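Local structure of peptidase M16 inactive domain family protein (Pseudomonas fluorescens, 3GWB) at residues S46-L57 with P164-S175; G258-Y266 with G302-G310. The protein is of unconfirmed activity but belongs to the M16 peptidase family and is probably a non-catalytic relative of its metal-dependent hydrolases. One frame throughout, in Å; residues are numbered along the deposited sequence.

Interaction 1: residues S46-L57 with P164-S175; sequences SSQDGNAPGVAL and PYAHASDGDAKS
Ser46, Ser47, Pro53 and Gly54, in the loop between strand 35-42 and helix 55-62 of one alpha/beta half of this M16-type fold, lie against the loop 164-175 that leads to helix 181-191. Water holds much of the polar interface. Water 1 accepts from Ser46 OG at 2.6 Å and donates to the carbonyl oxygens of Pro164 and His167, while Ser169 OG donates to Ser46 OG at 3.0 Å. A second water accepts from Leu57 N and lies within reach of Ser169 O and Asp49 OD1. The His167 ring brings NE2 in plane toward Ser46 O, a weak, bent bond of 3.1 Å; its ND1 turns back to Ala168 O. In the packing, Pro53 CB lies by His167 ND1 and Pro164 CB against Ser47; Ser47 CB meets the edge of the Tyr165 ring at CE1 (3.8 Å), its OG bonding instead to Lys92 O, and Leu57 CD1 lies 3.8 Å from Ser169 CB. Gly54 CA points a hydrogen at Ser169 O (3.4 Å); a side chain on Gly54 would press on Asp170 O and Gly171 CA. With OG anti to its N (chi1 -169°), Ser175 donates to a lone pair of Pro53 O at 3.0 Å, in the carbonyl plane.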
loop_
_atom_site.group_PDB
_atom_site.type_symbol
_atom_site.label_atom_id
_atom_site.label_comp_id
_atom_site.label_asym_id
_atom_site.label_seq_id
_atom_site.Cartn_x
_atom_site.Cartn_y
_atom_site.Cartn_z
ATOM N N SER A 46 -8.264 15.204 11.951
ATOM C CA SER A 46 -9.660 14.999 12.297
ATOM C C SER A 46 -10.076 15.663 13.608
ATOM O O SER A 46 -11.265 15.920 13.832
ATOM C CB SER A 46 -9.978 13.499 12.337
ATOM O OG SER A 46 -9.178 12.820 13.289
ATOM N N SER A 47 -9.104 15.961 14.463
ATOM C CA SER A 47 -9.402 16.606 15.738
ATOM C C SER A 47 -9.980 18.007 15.505
ATOM O O SER A 47 -10.532 18.621 16.418
ATOM C CB SER A 47 -8.138 16.690 16.612
ATOM O OG SER A 47 -7.140 17.525 16.039
ATOM N N GLN A 48 -9.860 18.501 14.274
ATOM C CA GLN A 48 -10.376 19.820 13.921
ATOM C C GLN A 48 -11.712 19.704 13.188
ATOM O O GLN A 48 -12.287 20.714 12.786
ATOM C CB GLN A 48 -9.384 20.572 13.025
ATOM C CG GLN A 48 -8.022 20.873 13.648
ATOM C CD GLN A 48 -8.110 21.642 14.959
ATOM O OE1 GLN A 48 -9.002 22.470 15.159
ATOM N NE2 GLN A 48 -7.164 21.385 15.851
ATOM N N ASP A 49 -12.199 18.477 13.020
ATOM C CA ASP A 49 -13.459 18.224 12.322
ATOM C C ASP A 49 -14.652 19.015 12.846
ATOM O O ASP A 49 -15.473 19.497 12.067
ATOM C CB ASP A 49 -13.822 16.734 12.373
ATOM C CG ASP A 49 -13.092 15.910 11.329
ATOM O OD1 ASP A 49 -12.473 16.499 10.413
ATOM O OD2 ASP A 49 -13.151 14.663 11.418
ATOM N N GLY A 50 -14.761 19.132 14.162
ATOM C CA GLY A 50 -15.889 19.845 14.723
ATOM C C GLY A 50 -17.159 19.044 14.494
ATOM O O GLY A 50 -17.214 17.852 14.802
ATOM N N ASN A 51 -18.173 19.691 13.930
ATOM C CA ASN A 51 -19.456 19.045 13.671
ATOM C C ASN A 51 -19.511 18.318 12.328
ATOM O O ASN A 51 -20.580 17.864 11.912
ATOM C CB ASN A 51 -20.571 20.082 13.690
ATOM C CG ASN A 51 -20.540 20.977 12.466
ATOM O OD1 ASN A 51 -19.550 21.670 12.210
ATOM N ND2 ASN A 51 -21.621 20.960 11.695
ATOM N N ALA A 52 -18.375 18.215 11.644
ATOM C CA ALA A 52 -18.349 17.543 10.350
ATOM C C ALA A 52 -17.279 16.452 10.268
ATOM O O ALA A 52 -16.323 16.561 9.502
ATOM C CB ALA A 52 -18.146 18.570 9.234
ATOM N N PRO A 53 -17.437 15.377 11.055
ATOM C CA PRO A 53 -16.476 14.269 11.059
ATOM C C PRO A 53 -16.066 13.878 9.639
ATOM O O PRO A 53 -16.924 13.661 8.778
ATOM C CB PRO A 53 -17.242 13.157 11.768
ATOM C CG PRO A 53 -18.064 13.921 12.764
ATOM C CD PRO A 53 -18.578 15.088 11.944
ATOM N N GLY A 54 -14.757 13.808 9.401
ATOM C CA GLY A 54 -14.255 13.448 8.087
ATOM C C GLY A 54 -13.930 14.601 7.141
ATOM O O GLY A 54 -13.335 14.385 6.088
ATOM N N VAL A 55 -14.303 15.828 7.493
ATOM C CA VAL A 55 -14.032 16.945 6.592
ATOM C C VAL A 55 -12.526 17.188 6.439
ATOM O O VAL A 55 -12.054 17.535 5.361
ATOM C CB VAL A 55 -14.757 18.244 7.057
ATOM C CG1 VAL A 55 -14.138 18.784 8.341
ATOM C CG2 VAL A 55 -14.705 19.284 5.953
ATOM N N ALA A 56 -11.770 16.966 7.508
ATOM C CA ALA A 56 -10.327 17.166 7.459
ATOM C C ALA A 56 -9.676 16.194 6.487
ATOM O O ALA A 56 -8.849 16.573 5.657
ATOM C CB ALA A 56 -9.721 16.988 8.853
ATOM N N LEU A 57 -10.060 14.930 6.578
ATOM C CA LEU A 57 -9.466 13.940 5.702
ATOM C C LEU A 57 -9.872 14.183 4.250
ATOM O O LEU A 57 -9.065 14.043 3.330
ATOM C CB LEU A 57 -9.877 12.543 6.162
ATOM C CG LEU A 57 -8.891 11.429 5.811
ATOM C CD1 LEU A 57 -8.707 10.507 7.018
ATOM C CD2 LEU A 57 -9.391 10.667 4.592
ATOM N N PRO A 164 -12.149 15.079 20.837
ATOM C CA PRO A 164 -11.937 15.096 19.382
ATOM C C PRO A 164 -11.160 13.912 18.789
ATOM O O PRO A 164 -11.246 13.665 17.584
ATOM C CB PRO A 164 -11.230 16.434 19.158
ATOM C CG PRO A 164 -11.869 17.303 20.194
ATOM C CD PRO A 164 -11.862 16.405 21.417
ATOM N N TYR A 165 -10.400 13.185 19.611
ATOM C CA TYR A 165 -9.649 12.027 19.112
ATOM C C TYR A 165 -10.509 10.771 19.047
ATOM O O TYR A 165 -10.131 9.790 18.409
ATOM C CB TYR A 165 -8.438 11.703 19.995
ATOM C CG TYR A 165 -7.291 12.692 19.963
ATOM C CD1 TYR A 165 -7.161 13.631 18.938
ATOM C CD2 TYR A 165 -6.316 12.664 20.959
ATOM C CE1 TYR A 165 -6.077 14.520 18.913
ATOM C CE2 TYR A 165 -5.240 13.535 20.946
ATOM C CZ TYR A 165 -5.122 14.461 19.925
ATOM O OH TYR A 165 -4.052 15.319 19.936
ATOM N N ALA A 166 -11.660 10.795 19.709
ATOM C CA ALA A 166 -12.537 9.634 19.743
ATOM C C ALA A 166 -13.078 9.149 18.393
ATOM O O ALA A 166 -13.001 7.962 18.085
ATOM C CB ALA A 166 -13.702 9.905 20.685
ATOM N N HIS A 167 -13.626 10.059 17.591
ATOM C CA HIS A 167 -14.221 9.674 16.312
ATOM C C HIS A 167 -13.220 9.316 15.222
ATOM O O HIS A 167 -12.094 9.810 15.200
ATOM C CB HIS A 167 -15.152 10.786 15.820
ATOM C CG HIS A 167 -14.434 11.995 15.324
ATOM N ND1 HIS A 167 -14.131 12.189 13.992
ATOM C CD2 HIS A 167 -13.925 13.066 15.982
ATOM C CE1 HIS A 167 -13.470 13.321 13.854
ATOM N NE2 HIS A 167 -13.329 13.874 15.044
ATOM N N ALA A 168 -13.644 8.440 14.316
ATOM C CA ALA A 168 -12.797 8.001 13.220
ATOM C C ALA A 168 -12.460 9.175 12.311
ATOM O O ALA A 168 -13.329 9.981 11.981
ATOM C CB ALA A 168 -13.500 6.911 12.426
ATOM N N SER A 169 -11.197 9.251 11.902
ATOM C CA SER A 169 -10.713 10.320 11.034
ATOM C C SER A 169 -11.461 10.454 9.714
ATOM O O SER A 169 -11.654 11.564 9.219
ATOM C CB SER A 169 -9.227 10.120 10.739
ATOM O OG SER A 169 -8.465 10.213 11.926
ATOM N N ASP A 170 -11.870 9.330 9.134
ATOM C CA ASP A 170 -12.584 9.360 7.863
ATOM C C ASP A 170 -14.081 9.630 8.011
ATOM O O ASP A 170 -14.826 9.563 7.034
ATOM C CB ASP A 170 -12.379 8.047 7.104
ATOM C CG ASP A 170 -12.639 6.819 7.972
ATOM O OD1 ASP A 170 -13.551 6.858 8.826
ATOM O OD2 ASP A 170 -11.933 5.806 7.789
ATOM N N GLY A 171 -14.517 9.940 9.226
ATOM C CA GLY A 171 -15.928 10.202 9.449
ATOM C C GLY A 171 -16.728 8.922 9.296
ATOM O O GLY A 171 -16.201 7.839 9.538
ATOM N N ASP A 172 -17.995 9.033 8.902
ATOM C CA ASP A 172 -18.829 7.848 8.718
ATOM C C ASP A 172 -19.845 8.021 7.593
ATOM O O ASP A 172 -19.948 9.090 6.993
ATOM C CB ASP A 172 -19.553 7.493 10.017
ATOM C CG ASP A 172 -20.527 8.566 10.454
ATOM O OD1 ASP A 172 -21.343 9.010 9.619
ATOM O OD2 ASP A 172 -20.486 8.962 11.636
ATOM N N ALA A 173 -20.607 6.963 7.324
ATOM C CA ALA A 173 -21.606 6.970 6.255
ATOM C C ALA A 173 -22.642 8.082 6.361
ATOM O O ALA A 173 -23.191 8.519 5.350
ATOM C CB ALA A 173 -22.317 5.619 6.192
ATOM N N LYS A 174 -22.916 8.544 7.571
ATOM C CA LYS A 174 -23.910 9.597 7.738
ATOM C C LYS A 174 -23.330 11.003 7.673
ATOM O O LYS A 174 -24.031 11.952 7.318
ATOM C CB LYS A 174 -24.665 9.410 9.059
ATOM C CG LYS A 174 -25.549 8.164 9.071
ATOM C CD LYS A 174 -26.418 8.064 10.325
ATOM C CE LYS A 174 -25.593 7.783 11.572
ATOM N NZ LYS A 174 -26.469 7.492 12.745
ATOM N N SER A 175 -22.044 11.127 7.986
ATOM C CA SER A 175 -21.380 12.425 8.002
ATOM C C SER A 175 -20.721 12.849 6.685
ATOM O O SER A 175 -20.517 14.042 6.451
ATOM C CB SER A 175 -20.338 12.438 9.128
ATOM O OG SER A 175 -19.831 13.740 9.348
HETATM O O HOH W 1 -10.626 12.243 15.331
HETATM O O HOH W 2 -11.409 14.182 9.130
#

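Interaction 2: residues G258-Y266 with G302-G310; sequences GIDRDDPDY and GFTPMQARG
The carbonyl oxygen of Ile259 is gripped by two groups of residues 302-310: Gly310 N donates to it at 3.1 Å from above the carbonyl plane, and Pro305 CA adds a CH...O contact at 3.4 Å. Next to it, Gly258 N gives Gly310 O a short bond of 2.6 Å. The two segments adjoin antiparallel strands 249-257 and 311-319 of the five-stranded sheet. Farther along, Arg261 N donates to Met306 O at 3.0 Å, tying the turn of residues 260-263 to the same loop. Arg309, its chain bent at chi3 (74°), brings NE to Gly258 O at 2.9 Å almost end-on to the carbonyl, with the oxygen in the guanidinium plane; NH1 forms a salt bridge with Glu235. Cut back to an alanine, this position would probably leave Gly258 O without its straight N-H partner and Glu235 without its paired charge. Pro305 is the apolar wedge. Its CG sits at the edge of the Tyr266 ring, near its plane, 3.7 Å from CE1, and lies alongside Ile259 CG1, while its CB packs on Arg261. The Arg261 guanidinium lies over the face of the Tyr266 ring, and its NH2 goes on to Tyr384 OH. Phe303 turns its ring edge to Gly258 CA, 3.9 Å from CD1, where a side chain on Gly258 would collide. The contact thus couples three backbone-to-backbone hydrogen bonds to a proline-centred apolar patch, with Gly258 permitting the close approach to Phe303 and Arg309 adding one side-chain bond.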
loop_
_atom_site.group_PDB
_atom_site.type_symbol
_atom_site.label_atom_id
_atom_site.label_comp_id
_atom_site.label_asym_id
_atom_site.label_seq_id
_atom_site.Cartn_x
_atom_site.Cartn_y
_atom_site.Cartn_z
ATOM N N GLY A 258 -2.038 7.027 26.946
ATOM C CA GLY A 258 -0.591 6.981 27.002
ATOM C C GLY A 258 -0.052 8.365 27.287
ATOM O O GLY A 258 -0.632 9.115 28.073
ATOM N N ILE A 259 1.051 8.718 26.640
ATOM C CA ILE A 259 1.654 10.028 26.842
ATOM C C ILE A 259 1.422 10.928 25.635
ATOM O O ILE A 259 0.982 10.466 24.582
ATOM C CB ILE A 259 3.178 9.910 27.043
ATOM C CG1 ILE A 259 3.795 9.189 25.840
ATOM C CG2 ILE A 259 3.481 9.161 28.334
ATOM C CD1 ILE A 259 5.291 9.385 25.704
ATOM N N ASP A 260 1.700 12.217 25.802
ATOM C CA ASP A 260 1.589 13.150 24.691
ATOM C C ASP A 260 3.009 13.192 24.124
ATOM O O ASP A 260 3.968 12.865 24.824
ATOM C CB ASP A 260 1.120 14.540 25.148
ATOM C CG ASP A 260 1.893 15.065 26.335
ATOM O OD1 ASP A 260 3.136 14.959 26.336
ATOM O OD2 ASP A 260 1.250 15.599 27.265
ATOM N N ARG A 261 3.134 13.578 22.860
ATOM C CA ARG A 261 4.417 13.590 22.170
ATOM C C ARG A 261 5.594 14.320 22.812
ATOM O O ARG A 261 6.736 13.866 22.696
ATOM C CB ARG A 261 4.229 14.101 20.738
ATOM C CG ARG A 261 5.472 13.964 19.865
ATOM C CD ARG A 261 5.813 12.504 19.593
ATOM N NE ARG A 261 7.054 12.338 18.838
ATOM C CZ ARG A 261 8.274 12.527 19.340
ATOM N NH1 ARG A 261 8.424 12.891 20.607
ATOM N NH2 ARG A 261 9.350 12.334 18.581
ATOM N N ASP A 262 5.348 15.438 23.487
ATOM C CA ASP A 262 6.462 16.162 24.086
ATOM C C ASP A 262 6.777 15.791 25.534
ATOM O O ASP A 262 7.530 16.498 26.208
ATOM C CB ASP A 262 6.228 17.669 23.989
ATOM C CG ASP A 262 5.024 18.123 24.785
ATOM O OD1 ASP A 262 4.399 17.276 25.465
ATOM O OD2 ASP A 262 4.708 19.332 24.730
ATOM N N ASP A 263 6.205 14.688 26.013
ATOM C CA ASP A 263 6.454 14.241 27.380
ATOM C C ASP A 263 7.928 13.859 27.495
ATOM O O ASP A 263 8.469 13.178 26.623
ATOM C CB ASP A 263 5.572 13.040 27.715
ATOM C CG ASP A 263 5.566 12.717 29.197
ATOM O OD1 ASP A 263 6.605 12.256 29.719
ATOM O OD2 ASP A 263 4.520 12.936 29.843
ATOM N N PRO A 264 8.595 14.288 28.578
ATOM C CA PRO A 264 10.015 14.006 28.819
ATOM C C PRO A 264 10.402 12.531 28.879
ATOM O O PRO A 264 11.522 12.169 28.517
ATOM C CB PRO A 264 10.287 14.730 30.134
ATOM C CG PRO A 264 8.992 14.611 30.842
ATOM C CD PRO A 264 7.999 14.949 29.751
ATOM N N ASP A 265 9.486 11.682 29.336
ATOM C CA ASP A 265 9.763 10.247 29.430
ATOM C C ASP A 265 9.597 9.509 28.107
ATOM O O ASP A 265 9.611 8.282 28.075
ATOM C CB ASP A 265 8.855 9.585 30.468
ATOM C CG ASP A 265 9.121 10.079 31.866
ATOM O OD1 ASP A 265 10.275 10.473 32.140
ATOM O OD2 ASP A 265 8.180 10.060 32.689
ATOM N N TYR A 266 9.442 10.252 27.020
ATOM C CA TYR A 266 9.251 9.638 25.712
ATOM C C TYR A 266 10.287 8.565 25.380
ATOM O O TYR A 266 9.936 7.453 24.986
ATOM C CB TYR A 266 9.274 10.705 24.616
ATOM C CG TYR A 266 8.996 10.135 23.249
ATOM C CD1 TYR A 266 7.729 9.662 22.918
ATOM C CD2 TYR A 266 10.007 10.041 22.292
ATOM C CE1 TYR A 266 7.472 9.101 21.672
ATOM C CE2 TYR A 266 9.765 9.477 21.037
ATOM C CZ TYR A 266 8.492 9.015 20.733
ATOM O OH TYR A 266 8.244 8.467 19.495
ATOM N N GLY A 302 2.143 -0.448 21.776
ATOM C CA GLY A 302 2.768 0.797 21.391
ATOM C C GLY A 302 2.025 2.049 21.789
ATOM O O GLY A 302 0.811 2.039 22.000
ATOM N N PHE A 303 2.787 3.132 21.897
ATOM C CA PHE A 303 2.276 4.451 22.241
ATOM C C PHE A 303 2.107 5.221 20.938
ATOM O O PHE A 303 2.920 5.085 20.026
ATOM C CB PHE A 303 3.291 5.222 23.084
ATOM C CG PHE A 303 3.406 4.763 24.504
ATOM C CD1 PHE A 303 2.564 5.279 25.482
ATOM C CD2 PHE A 303 4.382 3.840 24.873
ATOM C CE1 PHE A 303 2.694 4.894 26.815
ATOM C CE2 PHE A 303 4.524 3.447 26.195
ATOM C CZ PHE A 303 3.674 3.975 27.175
ATOM N N THR A 304 1.055 6.025 20.852
ATOM C CA THR A 304 0.842 6.872 19.686
ATOM C C THR A 304 0.691 8.273 20.275
ATOM O O THR A 304 -0.414 8.812 20.366
ATOM C CB THR A 304 -0.434 6.500 18.892
ATOM O OG1 THR A 304 -0.380 5.121 18.510
ATOM C CG2 THR A 304 -0.530 7.349 17.624
ATOM N N PRO A 305 1.809 8.862 20.726
ATOM C CA PRO A 305 1.838 10.202 21.323
ATOM C C PRO A 305 1.338 11.265 20.354
ATOM O O PRO A 305 1.778 11.326 19.205
ATOM C CB PRO A 305 3.312 10.395 21.669
ATOM C CG PRO A 305 3.797 8.997 21.904
ATOM C CD PRO A 305 3.149 8.250 20.767
HETATM N N MSE A 306 0.423 12.106 20.821
HETATM C CA MSE A 306 -0.128 13.163 19.992
HETATM C C MSE A 306 -0.074 14.471 20.762
HETATM O O MSE A 306 0.501 14.523 21.850
HETATM C CB MSE A 306 -1.566 12.827 19.609
HETATM C CG MSE A 306 -1.699 11.526 18.833
HETATM SE SE MSE A 306 -3.378 11.243 18.229
HETATM C CE MSE A 306 -4.041 10.291 19.540
ATOM N N GLN A 307 -0.662 15.526 20.198
ATOM C CA GLN A 307 -0.662 16.831 20.850
ATOM C C GLN A 307 -1.204 16.642 22.256
ATOM O O GLN A 307 -0.629 17.130 23.223
ATOM C CB GLN A 307 -1.535 17.816 20.072
ATOM C CG GLN A 307 -1.344 19.270 20.468
ATOM C CD GLN A 307 -2.146 20.214 19.581
ATOM O OE1 GLN A 307 -3.377 20.257 19.653
ATOM N NE2 GLN A 307 -1.448 20.965 18.729
ATOM N N ALA A 308 -2.321 15.934 22.359
ATOM C CA ALA A 308 -2.912 15.637 23.654
ATOM C C ALA A 308 -2.504 14.194 23.927
ATOM O O ALA A 308 -1.884 13.557 23.073
ATOM C CB ALA A 308 -4.428 15.762 23.592
ATOM N N ARG A 309 -2.842 13.672 25.100
ATOM C CA ARG A 309 -2.474 12.302 25.425
ATOM C C ARG A 309 -2.965 11.300 24.388
ATOM O O ARG A 309 -4.173 11.141 24.168
ATOM C CB ARG A 309 -3.003 11.909 26.801
ATOM C CG ARG A 309 -2.262 12.572 27.947
ATOM C CD ARG A 309 -2.842 12.145 29.279
ATOM N NE ARG A 309 -2.476 10.781 29.647
ATOM C CZ ARG A 309 -3.047 10.106 30.639
ATOM N NH1 ARG A 309 -4.013 10.673 31.349
ATOM N NH2 ARG A 309 -2.649 8.877 30.938
ATOM N N GLY A 310 -2.010 10.639 23.744
ATOM C CA GLY A 310 -2.340 9.645 22.746
ATOM C C GLY A 310 -2.560 8.331 23.462
ATOM O O GLY A 310 -2.283 8.227 24.652
#

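Both contacts are partly buried, but they serve different parts of the chain. Interaction 1 joins loops that lead into helices 55-62 and 181-191, and relies on serine hydroxyls, a histidine and bridging waters. Interaction 2 lies nearer the centre of the chain, about 12 Å from it against 16 Å, beside the five-stranded sheet; direct backbone bonds, a proline and an arginine do the work there. Their centres are about 21 Å apart, yet they touch: Tyr165 of 164-175 reaches 302-310, its OH 3.0 Å from Ala308 N in a probable hydrogen bond and also packing on Met306 CB. One side chain thus joins the two loop systems directly.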